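Local structure of putative glucarate dehydratase (Pseudomonas fluorescens, 4IT1) at residues 145-154 / 396-405; 274-282 / 302-310. The protein probably dehydrates D-glucarate to 5-dehydro-4-deoxy-D-glucarate, as a magnesium-dependent member of the mandelate racemase/muconate lactonizing enzyme family in the enolase superfamily. One frame throughout, in Å; residues are numbered along the deposited sequence.

Contact 1: residues 145-154 / 396-405; sequences ARYLNVPLVD and ITRAPGLGLE
Pro151 lies against the guanidinium of Arg398, its CD set over the centre of one face and 3.6 Å from Arg398 CZ. Arg398 leaves its backbone pointing away from 145-154, and two bends, at chi2 (-60°) and chi3 (-51°), curl the chain back over the proline ring. There Arg398 NH2 donates to Asp154 OD2 at 3.0 Å, a salt bridge that uses the syn lone pair of the carboxylate; the bond is bent, and OD2 sits out of the guanidinium plane. Asp91 of the second subunit packs on both Asp154 and Arg398, so this end of the contact borders the dimer interface.

Beneath the arginine the two backbones run into a single beta bridge between Pro151 and Gly401. Gly401 N donates to Val150 O at 3.0 Å, and Leu152 N donates back to Gly401 O at 3.1 Å. Gly401 is the second residue of a type II' turn, Pro400 to Gly403, and takes the positive phi of that position. Pro151 CA adds a CA-H...O contact to Ala399 O at 3.3 Å.

On the far side of the bridge Arg146, bent at chi2 (-85°), lays its guanidinium over the turn, with Pro400 O 3.3 Å from Arg146 CZ and above the centre of one face. Asn149 ND2 touches Pro400 CG. The side chains of Leu152 and Leu402 lie side by side, with Leu152 CD1 3.8 Å from Leu402 CD2, while Val153 meets Ile396; helix 348-360 packs on Leu152, Val153 and Ile396.

The chain following helix 128-148 of the N-terminal part is thus joined to the loop after strand 393-395 of the C-terminal part by paired backbone bonds, flanked by folded arginines. The salt bridge would be expected to favour ionised Asp154, with Arg398 also close to Asp91 of the second subunit.

Contact 2: residues 274-282 / 302-310; sequences LEGMAELHK and RSVAQNSVQ
This is packing between neighbouring elements of the C-terminal TIM-type beta/alpha barrel of the enolase superfamily: helix 274-284 lies against the end of helix 297-306 and the turn into strand 311-314. The axes of segments 274-282 and 302-306 come within 10.2 Å at 31°, and the residues after helix 297-306 come closest, the CA atoms of Ala278 and Ser308 being 3.8 Å apart. Ser308 OG donates to Leu274 O at 2.7 Å from above the carbonyl plane. Ala278 N reaches the same oxygen from the opposite face, so the helical bond is kept and the carbonyl gripped twice. A water bridges Ala278 O and Asn307 O, tying a second helix carbonyl to the turn.

Leu274 CD2 fits against Ser308 and Ser303, while CD1 touches Arg302 CB at 3.8 Å; Gln306 brings its amide across Leu274 and Glu275. Met277 CE meets Val309 CG1 at 3.8 Å, and the Met277 side chain lies about 4 Å from that of Asp269, a magnesium-binding residue.

His281 carries its ring out from the helix, CG anti to the backbone N (chi1 176°), to stack on the Gln310 amide. The planes are 18° apart, with Gln310 NE2 3.4 Å from His281 CG over the ring. His281 ND1 bonds to Leu286 O, and Gln310 OE1 accepts from Leu288 N. A serine in place of His281 would probably lose the stack, leaving the Gln310 amide face uncovered on that side and Leu286 O without this donor. Facing a carbonyl, ND1 must be protonated, and these outside bonds hold the stacked planes in place.

Overall arrangement
Contacts 1 and 2 stand far apart, their centres 39 Å from each other and their nearest atoms about 23 Å, and they share no helix or strand. Both lie toward the periphery and are partly buried. Contact 1 joins distant parts of the sequence, the end of helix 128-148 and the loop after strand 393-395, and borders the second subunit. Contact 2 is local, linking consecutive helices around the barrel, and its Met277 approaches the magnesium region that contact 1 lies well away from. In contact 1 a helix end and the loop after it meet another loop through backbone pairing and arginine side chains; in contact 2 a helix meets a turn through a serine, a bridging water and an amide stack.

Contact 1: residues 145-154 / 396-405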
# COMPACT_ATOMS: atom_id res chain seq x y z
N ALA A 145 16.45 8.68 4.82
CA ALA A 145 16.37 9.94 4.08
C ALA A 145 17.57 10.85 4.32
O ALA A 145 18.01 11.55 3.40
CB ALA A 145 15.08 10.66 4.42
N ARG A 146 18.09 10.85 5.55
CA ARG A 146 19.29 11.61 5.91
C ARG A 146 20.54 11.04 5.20
O ARG A 146 21.38 11.79 4.71
CB ARG A 146 19.50 11.62 7.43
CG ARG A 146 18.50 12.45 8.23
CD ARG A 146 18.91 13.91 8.30
NE ARG A 146 17.98 14.72 9.09
CZ ARG A 146 17.90 16.04 9.02
NH1 ARG A 146 18.68 16.73 8.20
NH2 ARG A 146 17.03 16.70 9.78
N TYR A 147 20.63 9.71 5.16
CA TYR A 147 21.71 8.98 4.50
C TYR A 147 21.67 9.15 2.98
O TYR A 147 22.71 9.16 2.31
CB TYR A 147 21.61 7.50 4.89
CG TYR A 147 22.49 6.52 4.15
CD1 TYR A 147 23.87 6.68 4.08
CD2 TYR A 147 21.93 5.38 3.56
CE1 TYR A 147 24.67 5.76 3.42
CE2 TYR A 147 22.72 4.45 2.90
CZ TYR A 147 24.09 4.64 2.83
OH TYR A 147 24.86 3.71 2.18
N LEU A 148 20.46 9.28 2.43
CA LEU A 148 20.27 9.52 1.01
C LEU A 148 20.27 11.00 0.65
O LEU A 148 20.31 11.35 -0.53
CB LEU A 148 18.96 8.89 0.54
CG LEU A 148 19.06 7.47 -0.00
CD1 LEU A 148 17.73 6.75 0.19
CD2 LEU A 148 19.46 7.49 -1.47
N ASN A 149 20.23 11.86 1.67
CA ASN A 149 20.27 13.31 1.49
C ASN A 149 18.99 13.86 0.85
O ASN A 149 18.89 15.06 0.55
CB ASN A 149 21.53 13.70 0.69
CG ASN A 149 21.87 15.18 0.79
OD1 ASN A 149 22.57 15.72 -0.07
ND2 ASN A 149 21.37 15.84 1.83
N VAL A 150 18.00 12.99 0.66
CA VAL A 150 16.72 13.35 0.05
C VAL A 150 15.65 13.59 1.12
O VAL A 150 15.73 13.01 2.20
CB VAL A 150 16.23 12.27 -0.94
CG1 VAL A 150 17.18 12.16 -2.13
CG2 VAL A 150 16.07 10.92 -0.25
N PRO A 151 14.65 14.44 0.83
CA PRO A 151 13.55 14.59 1.79
C PRO A 151 12.78 13.28 1.93
O PRO A 151 12.80 12.45 1.02
CB PRO A 151 12.67 15.69 1.18
CG PRO A 151 13.07 15.78 -0.26
CD PRO A 151 14.51 15.36 -0.32
N LEU A 152 12.12 13.09 3.08
CA LEU A 152 11.52 11.80 3.39
C LEU A 152 10.52 11.39 2.31
O LEU A 152 10.55 10.26 1.82
CB LEU A 152 10.85 11.82 4.78
CG LEU A 152 10.67 10.49 5.53
CD1 LEU A 152 10.43 10.74 7.00
CD2 LEU A 152 9.54 9.64 4.96
N VAL A 153 9.68 12.34 1.91
CA VAL A 153 8.66 12.14 0.89
C VAL A 153 9.15 11.39 -0.37
O VAL A 153 8.38 10.65 -0.99
CB VAL A 153 7.99 13.49 0.54
CG1 VAL A 153 8.98 14.45 -0.14
CG2 VAL A 153 6.74 13.28 -0.31
N ASP A 154 10.44 11.55 -0.71
CA ASP A 154 11.03 10.90 -1.88
C ASP A 154 11.14 9.39 -1.73
O ASP A 154 11.09 8.65 -2.73
CB ASP A 154 12.40 11.52 -2.22
CG ASP A 154 12.28 12.92 -2.85
OD1 ASP A 154 11.15 13.39 -3.12
OD2 ASP A 154 13.33 13.56 -3.08
N ILE A 396 6.82 21.53 2.28
CA ILE A 396 7.73 20.40 2.10
C ILE A 396 8.93 20.90 1.30
O ILE A 396 8.78 21.44 0.20
CB ILE A 396 7.05 19.21 1.37
CG1 ILE A 396 5.73 18.83 2.06
CG2 ILE A 396 7.99 18.01 1.28
CD1 ILE A 396 5.86 18.38 3.50
N THR A 397 10.13 20.74 1.86
CA THR A 397 11.35 21.26 1.25
C THR A 397 12.30 20.15 0.80
O THR A 397 11.95 18.96 0.83
CB THR A 397 12.10 22.23 2.19
OG1 THR A 397 12.86 21.49 3.16
CG2 THR A 397 11.13 23.17 2.90
N ARG A 398 13.50 20.54 0.39
CA ARG A 398 14.51 19.59 -0.09
C ARG A 398 15.45 19.13 1.03
O ARG A 398 16.32 18.28 0.80
CB ARG A 398 15.31 20.19 -1.26
CG ARG A 398 14.52 20.40 -2.56
CD ARG A 398 13.95 19.09 -3.12
NE ARG A 398 14.96 18.04 -3.24
CZ ARG A 398 14.70 16.79 -3.60
NH1 ARG A 398 15.69 15.90 -3.69
NH2 ARG A 398 13.46 16.41 -3.88
N ALA A 399 15.26 19.68 2.24
CA ALA A 399 16.01 19.26 3.44
C ALA A 399 15.91 17.75 3.64
O ALA A 399 14.83 17.17 3.44
CB ALA A 399 15.49 20.00 4.66
N PRO A 400 17.04 17.11 4.02
CA PRO A 400 17.10 15.65 4.19
C PRO A 400 16.14 15.14 5.27
O PRO A 400 15.99 15.76 6.33
CB PRO A 400 18.56 15.39 4.61
CG PRO A 400 19.30 16.63 4.25
CD PRO A 400 18.32 17.75 4.37
N GLY A 401 15.50 14.01 4.99
CA GLY A 401 14.50 13.43 5.89
C GLY A 401 13.39 14.38 6.25
O GLY A 401 12.78 15.01 5.38
N LEU A 402 13.12 14.50 7.55
CA LEU A 402 12.13 15.43 8.06
C LEU A 402 12.64 16.88 8.05
O LEU A 402 11.85 17.82 8.19
CB LEU A 402 11.71 15.04 9.49
CG LEU A 402 10.95 13.72 9.69
CD1 LEU A 402 10.92 13.35 11.16
CD2 LEU A 402 9.54 13.79 9.12
N GLY A 403 13.95 17.04 7.89
CA GLY A 403 14.59 18.36 7.92
C GLY A 403 14.49 19.03 9.28
O GLY A 403 14.21 20.22 9.38
N LEU A 404 14.72 18.24 10.33
CA LEU A 404 14.59 18.72 11.69
C LEU A 404 15.74 18.22 12.58
O LEU A 404 16.26 17.12 12.38
CB LEU A 404 13.25 18.27 12.29
CG LEU A 404 11.92 18.76 11.72
CD1 LEU A 404 10.78 18.01 12.40
CD2 LEU A 404 11.74 20.27 11.89
N GLU A 405 16.12 19.05 13.55
CA GLU A 405 17.19 18.70 14.48
C GLU A 405 16.78 18.89 15.94
O GLU A 405 16.17 19.91 16.29
CB GLU A 405 18.48 19.47 14.15
CG GLU A 405 19.24 18.89 12.96
CD GLU A 405 20.41 19.74 12.51
OE1 GLU A 405 20.62 20.85 13.05
OE2 GLU A 405 21.14 19.29 11.60

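Contact 2: residues 274-282 / 302-310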
# COMPACT_ATOMS: atom_id res chain seq x y z
N LEU A 274 -20.30 1.87 14.12
CA LEU A 274 -20.50 1.63 12.69
C LEU A 274 -21.97 1.66 12.27
O LEU A 274 -22.33 2.24 11.24
CB LEU A 274 -19.87 0.30 12.29
CG LEU A 274 -18.36 0.22 12.13
CD1 LEU A 274 -17.94 -1.19 11.73
CD2 LEU A 274 -17.87 1.24 11.11
N GLU A 275 -22.83 1.05 13.09
CA GLU A 275 -24.25 0.92 12.76
C GLU A 275 -24.96 2.27 12.81
O GLU A 275 -25.76 2.59 11.93
CB GLU A 275 -24.94 -0.11 13.66
CG GLU A 275 -24.43 -1.54 13.48
CD GLU A 275 -23.28 -1.92 14.43
OE1 GLU A 275 -23.16 -3.12 14.73
OE2 GLU A 275 -22.50 -1.03 14.87
N GLY A 276 -24.65 3.06 13.84
CA GLY A 276 -25.26 4.39 14.01
C GLY A 276 -24.85 5.36 12.92
O GLY A 276 -25.69 6.09 12.38
N MET A 277 -23.56 5.36 12.59
CA MET A 277 -23.02 6.19 11.52
C MET A 277 -23.66 5.84 10.17
O MET A 277 -24.09 6.74 9.43
CB MET A 277 -21.50 6.08 11.45
CG MET A 277 -20.78 6.70 12.65
SD MET A 277 -20.68 8.52 12.63
CE MET A 277 -19.37 8.70 11.42
N ALA A 278 -23.78 4.54 9.89
CA ALA A 278 -24.44 4.06 8.67
C ALA A 278 -25.89 4.53 8.60
O ALA A 278 -26.34 5.01 7.56
CB ALA A 278 -24.38 2.54 8.59
N GLU A 279 -26.59 4.40 9.72
CA GLU A 279 -28.01 4.72 9.78
C GLU A 279 -28.19 6.21 9.58
O GLU A 279 -29.08 6.64 8.83
CB GLU A 279 -28.60 4.25 11.11
CG GLU A 279 -30.02 4.69 11.39
CD GLU A 279 -31.09 3.85 10.71
OE1 GLU A 279 -32.28 4.07 11.02
OE2 GLU A 279 -30.75 2.98 9.88
N LEU A 280 -27.33 6.99 10.22
CA LEU A 280 -27.36 8.44 10.09
C LEU A 280 -27.20 8.85 8.63
O LEU A 280 -27.97 9.67 8.12
CB LEU A 280 -26.26 9.09 10.95
CG LEU A 280 -26.23 10.61 10.89
CD1 LEU A 280 -27.57 11.21 11.31
CD2 LEU A 280 -25.09 11.11 11.77
N HIS A 281 -26.20 8.27 7.96
CA HIS A 281 -25.97 8.56 6.56
C HIS A 281 -27.20 8.21 5.72
O HIS A 281 -27.70 9.06 5.00
CB HIS A 281 -24.73 7.85 6.04
CG HIS A 281 -24.52 8.03 4.57
ND1 HIS A 281 -24.01 9.20 4.03
CD2 HIS A 281 -24.76 7.21 3.52
CE1 HIS A 281 -23.93 9.07 2.72
NE2 HIS A 281 -24.38 7.88 2.38
N LYS A 282 -27.71 6.99 5.86
CA LYS A 282 -28.90 6.56 5.11
C LYS A 282 -30.03 7.56 5.27
O LYS A 282 -30.69 7.92 4.30
CB LYS A 282 -29.37 5.17 5.54
CG LYS A 282 -28.69 4.03 4.80
CD LYS A 282 -28.77 2.73 5.57
CE LYS A 282 -27.68 1.77 5.13
NZ LYS A 282 -27.28 0.82 6.20
N ARG A 302 -15.12 -3.82 7.75
CA ARG A 302 -16.47 -3.87 8.29
C ARG A 302 -17.24 -2.59 7.93
O ARG A 302 -18.45 -2.64 7.70
CB ARG A 302 -16.47 -4.11 9.81
CG ARG A 302 -15.93 -5.49 10.21
CD ARG A 302 -16.24 -5.86 11.66
NE ARG A 302 -15.49 -5.07 12.64
CZ ARG A 302 -14.26 -5.35 13.10
NH1 ARG A 302 -13.60 -6.43 12.68
NH2 ARG A 302 -13.70 -4.55 13.99
N SER A 303 -16.55 -1.46 7.86
CA SER A 303 -17.20 -0.20 7.48
C SER A 303 -17.68 -0.26 6.04
O SER A 303 -18.80 0.14 5.73
CB SER A 303 -16.27 0.99 7.64
OG SER A 303 -16.98 2.20 7.42
N VAL A 304 -16.81 -0.77 5.17
CA VAL A 304 -17.08 -0.84 3.75
C VAL A 304 -18.26 -1.75 3.45
O VAL A 304 -18.98 -1.54 2.48
CB VAL A 304 -15.80 -1.26 2.98
CG1 VAL A 304 -16.14 -2.04 1.72
CG2 VAL A 304 -14.94 -0.04 2.69
N ALA A 305 -18.46 -2.76 4.30
CA ALA A 305 -19.58 -3.69 4.17
C ALA A 305 -20.91 -3.04 4.52
O ALA A 305 -21.95 -3.43 3.98
CB ALA A 305 -19.34 -4.93 5.04
N GLN A 306 -20.89 -2.07 5.43
CA GLN A 306 -22.11 -1.41 5.91
C GLN A 306 -22.30 -0.03 5.31
O GLN A 306 -23.34 0.60 5.51
CB GLN A 306 -22.07 -1.23 7.43
CG GLN A 306 -22.19 -2.50 8.24
CD GLN A 306 -22.07 -2.22 9.73
OE1 GLN A 306 -21.19 -2.76 10.40
NE2 GLN A 306 -22.95 -1.36 10.25
N ASN A 307 -21.28 0.46 4.60
CA ASN A 307 -21.20 1.86 4.17
C ASN A 307 -21.43 2.88 5.31
O ASN A 307 -22.24 3.80 5.20
CB ASN A 307 -22.15 2.11 2.98
CG ASN A 307 -21.97 3.49 2.36
OD1 ASN A 307 -20.85 3.97 2.17
ND2 ASN A 307 -23.09 4.13 2.05
N SER A 308 -20.70 2.71 6.41
CA SER A 308 -20.86 3.55 7.61
C SER A 308 -20.30 4.96 7.46
O SER A 308 -20.91 5.92 7.95
CB SER A 308 -20.19 2.90 8.82
OG SER A 308 -20.75 1.64 9.10
N VAL A 309 -19.14 5.07 6.82
CA VAL A 309 -18.46 6.35 6.69
C VAL A 309 -18.07 6.64 5.25
O VAL A 309 -17.82 5.72 4.46
CB VAL A 309 -17.22 6.46 7.61
CG1 VAL A 309 -17.64 6.34 9.06
CG2 VAL A 309 -16.17 5.42 7.26
N GLN A 310 -18.00 7.92 4.91
CA GLN A 310 -17.67 8.35 3.57
C GLN A 310 -16.26 8.93 3.51
O GLN A 310 -15.71 9.10 2.44
CB GLN A 310 -18.69 9.39 3.09
CG GLN A 310 -20.09 8.82 2.89
CD GLN A 310 -20.77 8.44 4.20
OE1 GLN A 310 -20.90 9.26 5.11
NE2 GLN A 310 -21.20 7.18 4.30
O HOH W 1 -25.09 4.14 5.31